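Local coordinates for protein DspB (Aggregatibacter actinomycetemcomitans, PDB 1YHT) that acts as a family 20 glycoside hydrolase (beta-N-acetylhexosaminidase) that releases biofilms, probably by cleaving N-acetylglucosamine polymers of their matrix, at residues R27-P32 / P90-R95; S64-Q69 / Q161-E166; S117-T122 / D146-I151; S175-I180 / K212-N217. All coordinates share one frame; numbering follows the deposited sequence.

Interaction 1. Residues R27-P32 / P90-R95; sequences RHFYSP and PFLSYR
P90 gives its carbonyl O to N59 ND2 in a hydrogen bond outside the contact, and meets F29 with ring carbons instead; no hydrogen bond joins 27-32 to 90-95. P90 CB sits over the face of the F29 ring, 3.6 Å from the ring centroid and 13° off its normal, a CH-pi contact. Nearer the root of the ring, P90 CG lies 3.5 Å from F29 CG. With CG swung anti to the backbone N (chi1 -165°), the phenyl ring runs on past P90, and its far end reaches L92, where F29 CZ is 3.6 Å from L92 CD2. That same methyl, L92 CD2, also touches P32 CG at 4.0 Å, so one leucine branch serves both an aromatic ring and a proline. S31 and S93 are each the N-cap of the helix that follows, S31 OG capping V34 N. The contact thus joins the first two beta-alpha connections of a TIM barrel, after strands 18-24 and 49-53, just where helices 32-44 and 94-106 start.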
loop_
_atom_site.group_PDB
_atom_site.type_symbol
_atom_site.label_atom_id
_atom_site.label_comp_id
_atom_site.label_asym_id
_atom_site.label_seq_id
_atom_site.Cartn_x
_atom_site.Cartn_y
_atom_site.Cartn_z
ATOM N N ARG A 27 -5.147 9.277 -1.737
ATOM C CA ARG A 27 -6.159 9.730 -2.704
ATOM C C ARG A 27 -7.456 10.238 -2.053
ATOM O O ARG A 27 -8.230 10.933 -2.703
ATOM C CB ARG A 27 -6.531 8.593 -3.653
ATOM C CG ARG A 27 -5.517 8.349 -4.785
ATOM C CD ARG A 27 -4.102 7.978 -4.310
ATOM N NE ARG A 27 -3.392 7.478 -5.489
ATOM C CZ ARG A 27 -3.476 6.244 -5.950
ATOM N NH1 ARG A 27 -4.134 5.330 -5.267
ATOM N NH2 ARG A 27 -2.867 5.913 -7.090
ATOM N N HIS A 28 -7.745 9.768 -0.842
ATOM C CA HIS A 28 -8.918 10.228 -0.082
ATOM C C HIS A 28 -8.564 10.225 1.421
ATOM O O HIS A 28 -8.040 9.233 1.915
ATOM C CB HIS A 28 -10.126 9.321 -0.284
ATOM C CG HIS A 28 -11.415 9.948 0.174
ATOM N ND1 HIS A 28 -11.804 9.986 1.500
ATOM C CD2 HIS A 28 -12.354 10.635 -0.510
ATOM C CE1 HIS A 28 -12.953 10.640 1.601
ATOM N NE2 HIS A 28 -13.307 11.043 0.394
ATOM N N PHE A 29 -8.815 11.320 2.132
ATOM C CA PHE A 29 -8.356 11.425 3.522
ATOM C C PHE A 29 -9.394 10.869 4.445
ATOM O O PHE A 29 -10.573 11.011 4.169
ATOM C CB PHE A 29 -8.102 12.891 3.875
ATOM C CG PHE A 29 -7.308 13.096 5.120
ATOM C CD1 PHE A 29 -5.942 12.940 5.115
ATOM C CD2 PHE A 29 -7.933 13.459 6.311
ATOM C CE1 PHE A 29 -5.184 13.149 6.237
ATOM C CE2 PHE A 29 -7.182 13.674 7.445
ATOM C CZ PHE A 29 -5.820 13.521 7.421
ATOM N N TYR A 30 -8.966 10.281 5.563
ATOM C CA TYR A 30 -9.862 9.764 6.581
ATOM C C TYR A 30 -9.485 10.316 7.961
ATOM O O TYR A 30 -8.309 10.339 8.381
ATOM C CB TYR A 30 -9.839 8.211 6.620
ATOM C CG TYR A 30 -10.226 7.540 5.298
ATOM C CD1 TYR A 30 -11.458 6.885 5.149
ATOM C CD2 TYR A 30 -9.377 7.570 4.220
ATOM C CE1 TYR A 30 -11.810 6.235 3.972
ATOM C CE2 TYR A 30 -9.727 6.955 2.995
ATOM C CZ TYR A 30 -10.928 6.277 2.883
ATOM O OH TYR A 30 -11.285 5.683 1.695
ATOM N N SER A 31 -10.505 10.770 8.667
ATOM C CA SER A 31 -10.344 11.333 9.995
ATOM C C SER A 31 -9.796 10.291 10.972
ATOM O O SER A 31 -10.006 9.109 10.793
ATOM C CB SER A 31 -11.678 11.892 10.481
ATOM O OG SER A 31 -12.527 10.855 10.941
ATOM N N PRO A 32 -9.052 10.718 11.989
ATOM C CA PRO A 32 -8.702 9.750 13.043
ATOM C C PRO A 32 -9.858 8.891 13.572
ATOM O O PRO A 32 -9.712 7.678 13.748
ATOM C CB PRO A 32 -8.139 10.649 14.153
ATOM C CG PRO A 32 -7.513 11.773 13.413
ATOM C CD PRO A 32 -8.414 12.029 12.226
ATOM N N PRO A 90 -4.734 17.569 3.000
ATOM C CA PRO A 90 -4.689 17.208 4.412
ATOM C C PRO A 90 -3.560 16.292 4.835
ATOM O O PRO A 90 -3.033 15.543 4.027
ATOM C CB PRO A 90 -6.025 16.512 4.632
ATOM C CG PRO A 90 -6.330 15.888 3.283
ATOM C CD PRO A 90 -5.838 16.876 2.295
ATOM N N PHE A 91 -3.170 16.391 6.099
ATOM C CA PHE A 91 -2.242 15.398 6.645
ATOM C C PHE A 91 -2.517 15.153 8.105
ATOM O O PHE A 91 -3.075 16.005 8.823
ATOM C CB PHE A 91 -0.802 15.803 6.378
ATOM C CG PHE A 91 -0.387 17.064 7.076
ATOM C CD1 PHE A 91 0.231 16.994 8.328
ATOM C CD2 PHE A 91 -0.586 18.313 6.496
ATOM C CE1 PHE A 91 0.654 18.156 8.985
ATOM C CE2 PHE A 91 -0.167 19.464 7.151
ATOM C CZ PHE A 91 0.443 19.380 8.404
ATOM N N LEU A 92 -2.151 13.963 8.563
ATOM C CA LEU A 92 -2.297 13.604 9.982
ATOM C C LEU A 92 -1.143 14.190 10.732
ATOM O O LEU A 92 0.021 13.982 10.350
ATOM C CB LEU A 92 -2.335 12.076 10.160
ATOM C CG LEU A 92 -3.576 11.386 9.628
ATOM C CD1 LEU A 92 -3.376 9.861 9.530
ATOM C CD2 LEU A 92 -4.845 11.744 10.433
ATOM N N SER A 93 -1.432 14.887 11.828
ATOM C CA SER A 93 -0.388 15.375 12.684
ATOM C C SER A 93 0.246 14.220 13.447
ATOM O O SER A 93 -0.348 13.158 13.600
ATOM C CB SER A 93 -0.932 16.397 13.698
ATOM O OG SER A 93 -1.663 15.729 14.713
ATOM N N TYR A 94 1.443 14.457 13.970
ATOM C CA TYR A 94 2.095 13.474 14.839
ATOM C C TYR A 94 1.252 13.120 16.091
ATOM O O TYR A 94 1.225 11.979 16.511
ATOM C CB TYR A 94 3.424 14.001 15.345
ATOM C CG TYR A 94 4.489 14.242 14.312
ATOM C CD1 TYR A 94 4.782 13.300 13.306
ATOM C CD2 TYR A 94 5.257 15.391 14.369
ATOM C CE1 TYR A 94 5.791 13.540 12.382
ATOM C CE2 TYR A 94 6.304 15.619 13.437
ATOM C CZ TYR A 94 6.536 14.693 12.450
ATOM O OH TYR A 94 7.577 14.975 11.544
ATOM N N ARG A 95 0.606 14.108 16.696
ATOM C CA ARG A 95 -0.308 13.845 17.826
ATOM C C ARG A 95 -1.483 12.963 17.440
ATOM O O ARG A 95 -1.820 11.994 18.133
ATOM C CB ARG A 95 -0.778 15.172 18.432
ATOM C CG ARG A 95 -1.923 15.056 19.475
ATOM C CD ARG A 95 -2.026 16.325 20.363
ATOM N NE ARG A 95 -2.020 15.926 21.799
ATOM C CZ ARG A 95 -0.943 15.822 22.588
ATOM N NH1 ARG A 95 0.282 16.136 22.142
ATOM N NH2 ARG A 95 -1.096 15.425 23.864
#

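Interaction 2. Residues S64-Q69 / Q161-E166; sequences SHLLNQ and QSLMSE
E166 grips the 64-69 loop with both carboxylate oxygens. S64 OG donates to E166 OE1 at 2.6 Å, and L66 N donates to E166 OE2 at 2.8 Å with a fairly straight N-H...O angle of 160°; each oxygen uses its syn lone pair, so the carboxylate works as a two-pronged acceptor. Its chain gets there fully extended, CG anti to the backbone N (chi1 -177°). S64 OG is itself an acceptor, taking L67 N at 2.8 Å in an ST motif that closes over the type I turn from H65 to N68. H65 directs ND1 to Y94 OH. Beyond the polar centre, L66 comes toward E166 from the opposite direction and sets its CD2 methyl close on the S162 carbonyl O, at 3.0 Å, with L163 CB farther off. L67 crosses L163 at about a right angle, with L67 CD1 3.9 Å from L163 CD1. Two donors on one carboxylate would favour its ionised form, and a single helix side chain thereby fixes both the serine hydroxyl and the backbone of the turn.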
loop_
_atom_site.group_PDB
_atom_site.type_symbol
_atom_site.label_atom_id
_atom_site.label_comp_id
_atom_site.label_asym_id
_atom_site.label_seq_id
_atom_site.Cartn_x
_atom_site.Cartn_y
_atom_site.Cartn_z
ATOM N N SER A 64 5.630 15.590 8.505
ATOM C CA SER A 64 7.037 15.298 8.169
ATOM C C SER A 64 7.960 16.478 8.479
ATOM O O SER A 64 7.739 17.581 7.973
ATOM C CB SER A 64 7.200 14.980 6.683
ATOM O OG SER A 64 8.575 14.733 6.369
ATOM N N HIS A 65 8.982 16.227 9.302
ATOM C CA HIS A 65 10.126 17.153 9.424
ATOM C C HIS A 65 10.949 17.212 8.119
ATOM O O HIS A 65 11.262 18.268 7.617
ATOM C CB HIS A 65 11.065 16.706 10.561
ATOM C CG HIS A 65 10.657 17.158 11.932
ATOM N ND1 HIS A 65 9.503 16.733 12.551
ATOM C CD2 HIS A 65 11.308 17.941 12.830
ATOM C CE1 HIS A 65 9.436 17.282 13.757
ATOM N NE2 HIS A 65 10.513 18.043 13.942
ATOM N N LEU A 66 11.277 16.041 7.567
ATOM C CA LEU A 66 12.153 15.977 6.376
ATOM C C LEU A 66 11.563 16.675 5.157
ATOM O O LEU A 66 12.287 17.337 4.379
ATOM C CB LEU A 66 12.480 14.501 6.045
ATOM C CG LEU A 66 13.749 13.860 6.620
ATOM C CD1 LEU A 66 13.853 14.013 8.045
ATOM C CD2 LEU A 66 13.771 12.382 6.308
ATOM N N LEU A 67 10.259 16.512 4.952
ATOM C CA LEU A 67 9.567 17.177 3.841
ATOM C C LEU A 67 8.959 18.526 4.231
ATOM O O LEU A 67 8.343 19.179 3.416
ATOM C CB LEU A 67 8.518 16.267 3.239
ATOM C CG LEU A 67 9.026 14.868 2.879
ATOM C CD1 LEU A 67 7.881 14.002 2.516
ATOM C CD2 LEU A 67 10.045 14.877 1.757
ATOM N N ASN A 68 9.180 18.925 5.476
ATOM C CA ASN A 68 8.731 20.177 6.048
ATOM C C ASN A 68 7.212 20.445 5.846
ATOM O O ASN A 68 6.820 21.426 5.241
ATOM C CB ASN A 68 9.592 21.378 5.574
ATOM C CG ASN A 68 9.353 22.610 6.408
ATOM O OD1 ASN A 68 8.817 22.518 7.509
ATOM N ND2 ASN A 68 9.749 23.780 5.899
ATOM N N GLN A 69 6.402 19.497 6.309
ATOM C CA GLN A 69 4.960 19.553 6.301
ATOM C C GLN A 69 4.587 19.446 7.743
ATOM O O GLN A 69 4.544 18.337 8.315
ATOM C CB GLN A 69 4.363 18.382 5.493
ATOM C CG GLN A 69 2.842 18.340 5.585
ATOM C CD GLN A 69 2.211 17.543 4.478
ATOM O OE1 GLN A 69 1.821 18.116 3.454
ATOM N NE2 GLN A 69 2.087 16.205 4.685
ATOM N N GLN A 161 16.040 6.467 2.194
ATOM C CA GLN A 161 16.300 5.879 3.470
ATOM C C GLN A 161 16.152 6.891 4.621
ATOM O O GLN A 161 15.656 6.540 5.642
ATOM C CB GLN A 161 17.673 5.247 3.460
ATOM C CG GLN A 161 17.651 3.900 2.685
ATOM C CD GLN A 161 19.031 3.261 2.628
ATOM O OE1 GLN A 161 20.021 3.873 3.035
ATOM N NE2 GLN A 161 19.094 2.026 2.122
ATOM N N SER A 162 16.568 8.135 4.427
ATOM C CA SER A 162 16.320 9.190 5.421
ATOM C C SER A 162 14.816 9.397 5.687
ATOM O O SER A 162 14.445 9.551 6.834
ATOM C CB SER A 162 17.013 10.502 5.055
ATOM O OG SER A 162 16.281 11.189 4.060
ATOM N N LEU A 163 13.962 9.332 4.657
ATOM C CA LEU A 163 12.505 9.456 4.821
ATOM C C LEU A 163 11.939 8.169 5.450
ATOM O O LEU A 163 11.130 8.208 6.391
ATOM C CB LEU A 163 11.820 9.735 3.471
ATOM C CG LEU A 163 10.324 10.052 3.468
ATOM C CD1 LEU A 163 9.972 11.259 4.434
ATOM C CD2 LEU A 163 9.887 10.334 2.017
ATOM N N MET A 164 12.444 7.023 5.019
ATOM C CA MET A 164 12.055 5.768 5.688
ATOM C C MET A 164 12.342 5.802 7.185
ATOM O O MET A 164 11.489 5.393 7.982
ATOM C CB MET A 164 12.743 4.572 5.059
ATOM C CG MET A 164 12.315 4.292 3.618
ATOM S SD MET A 164 13.453 3.102 2.804
ATOM C CE MET A 164 13.051 1.590 3.687
ATOM N N SER A 165 13.515 6.310 7.575
ATOM C CA SER A 165 13.855 6.427 9.011
ATOM C C SER A 165 12.860 7.273 9.812
ATOM O O SER A 165 12.501 6.948 10.952
ATOM C CB SER A 165 15.265 7.007 9.160
ATOM O OG SER A 165 16.223 6.090 8.647
ATOM N N GLU A 166 12.438 8.395 9.219
ATOM C CA GLU A 166 11.428 9.242 9.821
ATOM C C GLU A 166 10.085 8.514 9.974
ATOM O O GLU A 166 9.435 8.572 11.033
ATOM C CB GLU A 166 11.259 10.487 8.968
ATOM C CG GLU A 166 10.252 11.457 9.588
ATOM C CD GLU A 166 10.082 12.724 8.785
ATOM O OE1 GLU A 166 9.222 12.726 7.885
ATOM O OE2 GLU A 166 10.774 13.698 9.092
#

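Interaction 3. Residues S117-T122 / D146-I151; sequences SPNHMT and DDEIDI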
loop_
_atom_site.group_PDB
_atom_site.type_symbol
_atom_site.label_atom_id
_atom_site.label_comp_id
_atom_site.label_asym_id
_atom_site.label_seq_id
_atom_site.Cartn_x
_atom_site.Cartn_y
_atom_site.Cartn_z
ATOM N N SER A 117 7.497 3.670 -3.832
ATOM C CA SER A 117 8.570 4.056 -4.751
ATOM C C SER A 117 8.858 2.838 -5.616
ATOM O O SER A 117 8.466 1.710 -5.266
ATOM C CB SER A 117 9.810 4.548 -4.024
ATOM O OG SER A 117 10.689 3.506 -3.633
ATOM N N PRO A 118 9.533 3.050 -6.773
ATOM C CA PRO A 118 10.037 4.306 -7.319
ATOM C C PRO A 118 9.023 5.202 -7.997
ATOM O O PRO A 118 9.353 6.358 -8.279
ATOM C CB PRO A 118 11.053 3.837 -8.395
ATOM C CG PRO A 118 10.625 2.541 -8.788
ATOM C CD PRO A 118 9.893 1.907 -7.614
ATOM N N ASN A 119 7.836 4.676 -8.303
ATOM C CA ASN A 119 6.744 5.479 -8.880
ATOM C C ASN A 119 5.787 5.891 -7.728
ATOM O O ASN A 119 6.156 5.762 -6.553
ATOM C CB ASN A 119 6.094 4.678 -10.036
ATOM C CG ASN A 119 5.552 5.572 -11.188
ATOM O OD1 ASN A 119 6.064 5.553 -12.356
ATOM N ND2 ASN A 119 4.507 6.335 -10.887
ATOM N N HIS A 120 4.583 6.369 -8.051
ATOM C CA HIS A 120 3.551 6.636 -7.043
ATOM C C HIS A 120 4.107 7.503 -5.890
ATOM O O HIS A 120 3.838 7.273 -4.701
ATOM C CB HIS A 120 2.947 5.310 -6.566
ATOM C CG HIS A 120 2.017 4.679 -7.562
ATOM N ND1 HIS A 120 0.774 5.205 -7.847
ATOM C CD2 HIS A 120 2.149 3.578 -8.350
ATOM C CE1 HIS A 120 0.186 4.460 -8.775
ATOM N NE2 HIS A 120 0.988 3.451 -9.082
ATOM N N MET A 121 4.876 8.537 -6.256
ATOM C CA MET A 121 5.523 9.386 -5.239
ATOM C C MET A 121 5.584 10.842 -5.583
ATOM O O MET A 121 6.423 11.567 -5.051
ATOM C CB MET A 121 6.910 8.823 -4.850
ATOM C CG MET A 121 7.929 8.704 -5.942
ATOM S SD MET A 121 9.539 8.063 -5.433
ATOM C CE MET A 121 9.835 9.011 -3.945
ATOM N N THR A 122 4.674 11.309 -6.438
ATOM C CA THR A 122 4.685 12.710 -6.856
ATOM C C THR A 122 4.502 13.689 -5.699
ATOM O O THR A 122 5.105 14.734 -5.702
ATOM C CB THR A 122 3.691 12.999 -7.974
ATOM O OG1 THR A 122 3.925 12.072 -9.033
ATOM C CG2 THR A 122 3.880 14.405 -8.523
ATOM N N ASP A 146 10.298 10.968 -15.750
ATOM C CA ASP A 146 10.117 12.086 -14.833
ATOM C C ASP A 146 9.162 11.815 -13.654
ATOM O O ASP A 146 8.921 12.687 -12.835
ATOM C CB ASP A 146 9.631 13.299 -15.614
ATOM C CG ASP A 146 9.994 14.612 -14.923
ATOM O OD1 ASP A 146 11.191 14.792 -14.522
ATOM O OD2 ASP A 146 9.055 15.442 -14.763
ATOM N N ASP A 147 8.614 10.616 -13.567
ATOM C CA ASP A 147 7.712 10.284 -12.463
ATOM C C ASP A 147 8.313 9.258 -11.492
ATOM O O ASP A 147 7.587 8.614 -10.705
ATOM C CB ASP A 147 6.355 9.815 -13.011
ATOM C CG ASP A 147 6.460 8.586 -13.912
ATOM O OD1 ASP A 147 7.569 8.228 -14.368
ATOM O OD2 ASP A 147 5.400 7.990 -14.181
ATOM N N GLU A 148 9.639 9.086 -11.545
ATOM C CA GLU A 148 10.280 8.126 -10.658
ATOM C C GLU A 148 11.598 8.624 -10.078
ATOM O O GLU A 148 12.368 9.338 -10.732
ATOM C CB GLU A 148 10.482 6.802 -11.368
ATOM C CG GLU A 148 9.209 6.158 -11.895
ATOM C CD GLU A 148 9.464 4.780 -12.474
ATOM O OE1 GLU A 148 10.593 4.283 -12.356
ATOM O OE2 GLU A 148 8.533 4.163 -13.010
ATOM N N ILE A 149 11.852 8.196 -8.847
ATOM C CA ILE A 149 13.141 8.376 -8.219
ATOM C C ILE A 149 14.170 7.580 -9.014
ATOM O O ILE A 149 13.830 6.527 -9.625
ATOM C CB ILE A 149 13.094 7.902 -6.719
ATOM C CG1 ILE A 149 14.215 8.556 -5.890
ATOM C CG2 ILE A 149 13.212 6.417 -6.628
ATOM C CD1 ILE A 149 13.870 9.875 -5.338
ATOM N N ASP A 150 15.422 8.052 -9.015
ATOM C CA ASP A 150 16.493 7.306 -9.683
ATOM C C ASP A 150 17.023 6.184 -8.826
ATOM O O ASP A 150 17.862 6.409 -7.944
ATOM C CB ASP A 150 17.654 8.228 -10.035
ATOM C CG ASP A 150 18.674 7.568 -10.934
ATOM O OD1 ASP A 150 18.684 6.307 -11.110
ATOM O OD2 ASP A 150 19.514 8.340 -11.407
ATOM N N ILE A 151 16.576 4.966 -9.112
ATOM C CA ILE A 151 16.935 3.799 -8.253
ATOM C C ILE A 151 18.426 3.380 -8.352
ATOM O O ILE A 151 18.945 2.549 -7.542
ATOM C CB ILE A 151 16.015 2.607 -8.572
ATOM C CG1 ILE A 151 16.107 2.228 -10.063
ATOM C CG2 ILE A 151 14.533 2.920 -8.186
ATOM C CD1 ILE A 151 15.376 0.936 -10.394
HETATM O O HOH W 1 5.817 9.536 -8.810
#
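E148 packs against P118 where two loops of the TIM barrel meet: 117-122 leads from strand 110-117 into helix 122-132, while the loop 146-151 comes just before helix 154-171. Starting at the root of the glutamate, E148 CB lies 3.3 Å from P118 O. CG, anti to the carbonyl carbon (chi1 -58°), stays near that same P118 O, and the extended chain beyond it runs beside the proline ring, pointing the same way. At the tip, E148 OE1 comes 4.0 Å from P118 CG, while OE2 accepts a hydrogen bond from G186 N and so ties this loop to the one after strand 177-181. The P118 carbonyl is also the backbone link: I149 N donates to P118 O at 3.2 Å, in the carbonyl plane and on a lone pair, with an N-H...O angle of 150°. P118, which follows a cis peptide, rests its CB on two methyls, I151 CG2 at 3.6 Å and I149 CG2 at 3.8 Å. M121 crosses I149 at about a right angle, its SD 3.8 Å from I149 CB. Next to it H120 turns away, with NE2 bonded to E184 OE1 and ND1 to D56 OD1; E184 belongs to the D183-E184 pair characteristic of family 20. One water also stitches the loops together, donating to D147 O at 2.8 Å and accepting from M121 N at 2.9 Å.

Interaction 4. Residues S175-I180 / K212-N217; sequences SQHFHI and KTRMWN
F178 uses both its backbone polar atoms across this parallel strand pair: F178 N donates to K212 O at 2.8 Å, and F178 O accepts from R214 N at 2.9 Å. The ladder continues on either side, with K212 N to Q176 O at 3.1 Å and I180 N to R214 O at 2.8 Å. On the face carrying H177, H179 and R214 the side-chain polar atoms find other partners. R214, bent at chi2 (-103°), slides its guanidinium over the H177 ring with the planes 33° apart; NH2 lies above the ring and makes no hydrogen bond to NE2, while R214 NE forms a salt bridge with E233. H177 ND1 bonds E110, and H177 NE2 shares a water with K212: that water is 2.8 Å from H177 NE2 and accepts from K212 NZ at 3.0 Å. H179 is held at both nitrogens, ND1 by G181 N and NE2 by T235 OG1. Its edge, led by CE1, meets the W216 face in an edge-to-face pair, the H179 ring and the W216 five-membered ring having centroids 4.4 Å apart and planes at 54°. W216 NE1 bonds E114 OE2. On the reverse face I180 CD1 packs against T213 and M215. The pair forms a beta-alpha-beta unit through helix 192-208, whose L206 touches F178, I180 and T213; strand 110-117 flanks 177-181 and strand 233-236 flanks 212-216, continuing the barrel wall.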
loop_
_atom_site.group_PDB
_atom_site.type_symbol
_atom_site.label_atom_id
_atom_site.label_comp_id
_atom_site.label_asym_id
_atom_site.label_seq_id
_atom_site.Cartn_x
_atom_site.Cartn_y
_atom_site.Cartn_z
ATOM N N SER A 175 4.534 -1.203 14.499
ATOM C CA SER A 175 4.827 -1.694 13.163
ATOM C C SER A 175 5.944 -2.713 13.232
ATOM O O SER A 175 6.996 -2.434 13.803
ATOM C CB SER A 175 5.220 -0.510 12.249
ATOM O OG SER A 175 5.631 -1.000 10.977
ATOM N N GLN A 176 5.702 -3.905 12.689
ATOM C CA GLN A 176 6.762 -4.904 12.483
ATOM C C GLN A 176 7.157 -5.135 11.025
ATOM O O GLN A 176 8.143 -5.868 10.738
ATOM C CB GLN A 176 6.349 -6.222 13.144
ATOM C CG GLN A 176 6.330 -6.087 14.671
ATOM C CD GLN A 176 5.079 -5.431 15.190
ATOM O OE1 GLN A 176 3.971 -5.844 14.857
ATOM N NE2 GLN A 176 5.239 -4.396 15.981
ATOM N N HIS A 177 6.421 -4.459 10.121
ATOM C CA HIS A 177 6.656 -4.565 8.701
ATOM C C HIS A 177 6.575 -3.172 8.124
ATOM O O HIS A 177 5.715 -2.385 8.545
ATOM C CB HIS A 177 5.571 -5.406 8.021
ATOM C CG HIS A 177 5.471 -6.806 8.543
ATOM N ND1 HIS A 177 4.822 -7.109 9.720
ATOM C CD2 HIS A 177 5.939 -7.976 8.057
ATOM C CE1 HIS A 177 4.902 -8.413 9.940
ATOM N NE2 HIS A 177 5.588 -8.965 8.950
ATOM N N PHE A 178 7.364 -2.923 7.093
ATOM C CA PHE A 178 7.320 -1.650 6.365
ATOM C C PHE A 178 7.159 -1.995 4.900
ATOM O O PHE A 178 7.910 -2.807 4.363
ATOM C CB PHE A 178 8.635 -0.899 6.655
ATOM C CG PHE A 178 8.718 0.489 6.099
ATOM C CD1 PHE A 178 8.793 1.591 6.955
ATOM C CD2 PHE A 178 8.822 0.694 4.769
ATOM C CE1 PHE A 178 8.928 2.890 6.461
ATOM C CE2 PHE A 178 8.961 2.001 4.240
ATOM C CZ PHE A 178 8.998 3.101 5.106
ATOM N N HIS A 179 6.192 -1.337 4.242
ATOM C CA HIS A 179 5.879 -1.637 2.868
ATOM C C HIS A 179 6.615 -0.636 1.974
ATOM O O HIS A 179 6.395 0.574 2.071
ATOM C CB HIS A 179 4.368 -1.641 2.672
ATOM C CG HIS A 179 3.902 -2.364 1.440
ATOM N ND1 HIS A 179 4.302 -1.997 0.164
ATOM C CD2 HIS A 179 3.085 -3.429 1.288
ATOM C CE1 HIS A 179 3.727 -2.802 -0.713
ATOM N NE2 HIS A 179 2.952 -3.653 -0.064
ATOM N N ILE A 180 7.492 -1.170 1.117
ATOM C CA ILE A 180 8.301 -0.374 0.214
ATOM C C ILE A 180 7.694 -0.108 -1.180
ATOM O O ILE A 180 8.350 0.495 -2.079
ATOM C CB ILE A 180 9.763 -0.951 0.069
ATOM C CG1 ILE A 180 9.761 -2.293 -0.661
ATOM C CG2 ILE A 180 10.440 -0.994 1.464
ATOM C CD1 ILE A 180 11.090 -2.816 -1.045
ATOM N N LYS A 212 10.686 -6.150 9.035
ATOM C CA LYS A 212 10.463 -6.908 7.825
ATOM C C LYS A 212 9.911 -6.012 6.725
ATOM O O LYS A 212 9.350 -4.944 6.979
ATOM C CB LYS A 212 9.517 -8.066 8.094
ATOM C CG LYS A 212 10.114 -9.090 9.023
ATOM C CD LYS A 212 8.976 -9.877 9.627
ATOM C CE LYS A 212 9.411 -10.991 10.464
ATOM N NZ LYS A 212 8.221 -11.583 11.138
ATOM N N THR A 213 10.119 -6.452 5.495
ATOM C CA THR A 213 9.747 -5.721 4.296
ATOM C C THR A 213 8.522 -6.361 3.629
ATOM O O THR A 213 8.439 -7.581 3.462
ATOM C CB THR A 213 10.967 -5.737 3.292
ATOM O OG1 THR A 213 12.145 -5.235 3.939
ATOM C CG2 THR A 213 10.678 -4.970 2.022
ATOM N N ARG A 214 7.577 -5.512 3.261
ATOM C CA ARG A 214 6.487 -5.866 2.369
ATOM C C ARG A 214 6.676 -5.122 1.041
ATOM O O ARG A 214 7.205 -3.993 0.977
ATOM C CB ARG A 214 5.116 -5.587 3.011
ATOM C CG ARG A 214 4.803 -6.506 4.164
ATOM C CD ARG A 214 3.813 -7.640 3.818
ATOM N NE ARG A 214 3.767 -8.628 4.896
ATOM C CZ ARG A 214 2.897 -8.654 5.912
ATOM N NH1 ARG A 214 1.885 -7.788 5.986
ATOM N NH2 ARG A 214 3.041 -9.572 6.877
ATOM N N MET A 215 6.254 -5.784 -0.032
ATOM C CA MET A 215 6.408 -5.254 -1.374
ATOM C C MET A 215 5.361 -5.777 -2.351
ATOM O O MET A 215 5.008 -6.937 -2.285
ATOM C CB MET A 215 7.811 -5.644 -1.879
ATOM C CG MET A 215 8.195 -4.917 -3.085
ATOM S SD MET A 215 9.888 -5.409 -3.607
ATOM C CE MET A 215 9.483 -6.958 -4.338
ATOM N N TRP A 216 4.896 -4.914 -3.277
ATOM C CA TRP A 216 3.969 -5.289 -4.335
ATOM C C TRP A 216 4.678 -6.287 -5.291
ATOM O O TRP A 216 5.912 -6.279 -5.387
ATOM C CB TRP A 216 3.459 -4.043 -5.104
ATOM C CG TRP A 216 2.637 -3.067 -4.303
ATOM C CD1 TRP A 216 2.948 -1.775 -4.012
ATOM C CD2 TRP A 216 1.361 -3.315 -3.696
ATOM N NE1 TRP A 216 1.937 -1.195 -3.269
ATOM C CE2 TRP A 216 0.959 -2.118 -3.060
ATOM C CE3 TRP A 216 0.485 -4.410 -3.698
ATOM C CZ2 TRP A 216 -0.261 -1.993 -2.392
ATOM C CZ3 TRP A 216 -0.706 -4.298 -3.063
ATOM C CH2 TRP A 216 -1.081 -3.081 -2.390
ATOM N N ASN A 217 3.924 -7.156 -5.971
ATOM C CA ASN A 217 4.580 -8.200 -6.819
ATOM C C ASN A 217 5.107 -7.770 -8.188
ATOM O O ASN A 217 5.704 -8.564 -8.868
ATOM C CB ASN A 217 3.662 -9.403 -7.027
ATOM C CG ASN A 217 2.447 -9.066 -7.826
ATOM O OD1 ASN A 217 1.534 -8.422 -7.326
ATOM N ND2 ASN A 217 2.428 -9.476 -9.098
HETATM O O HOH W 2 6.233 -11.649 8.932
#

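Interaction 4 is the barrel wall itself, buried, with a regular backbone ladder and polar side chains paired across neighbouring strands. Interaction 3, also buried, joins loops by one backbone bond, a water and proline-isoleucine packing. Interactions 1 and 2 lie farther out and are only partly buried: the first is wholly apolar across its segments, whereas the second turns on a carboxylate. These two touch where F91 packs on Q69, and both draw on the long connection between strand 49-53 and helix 94-106. Helix 154-171 of interaction 2 precedes strand 177-181 of interaction 4, and M164 packs on F178 between them. R27 brushes H120, bringing interactions 1 and 3 together.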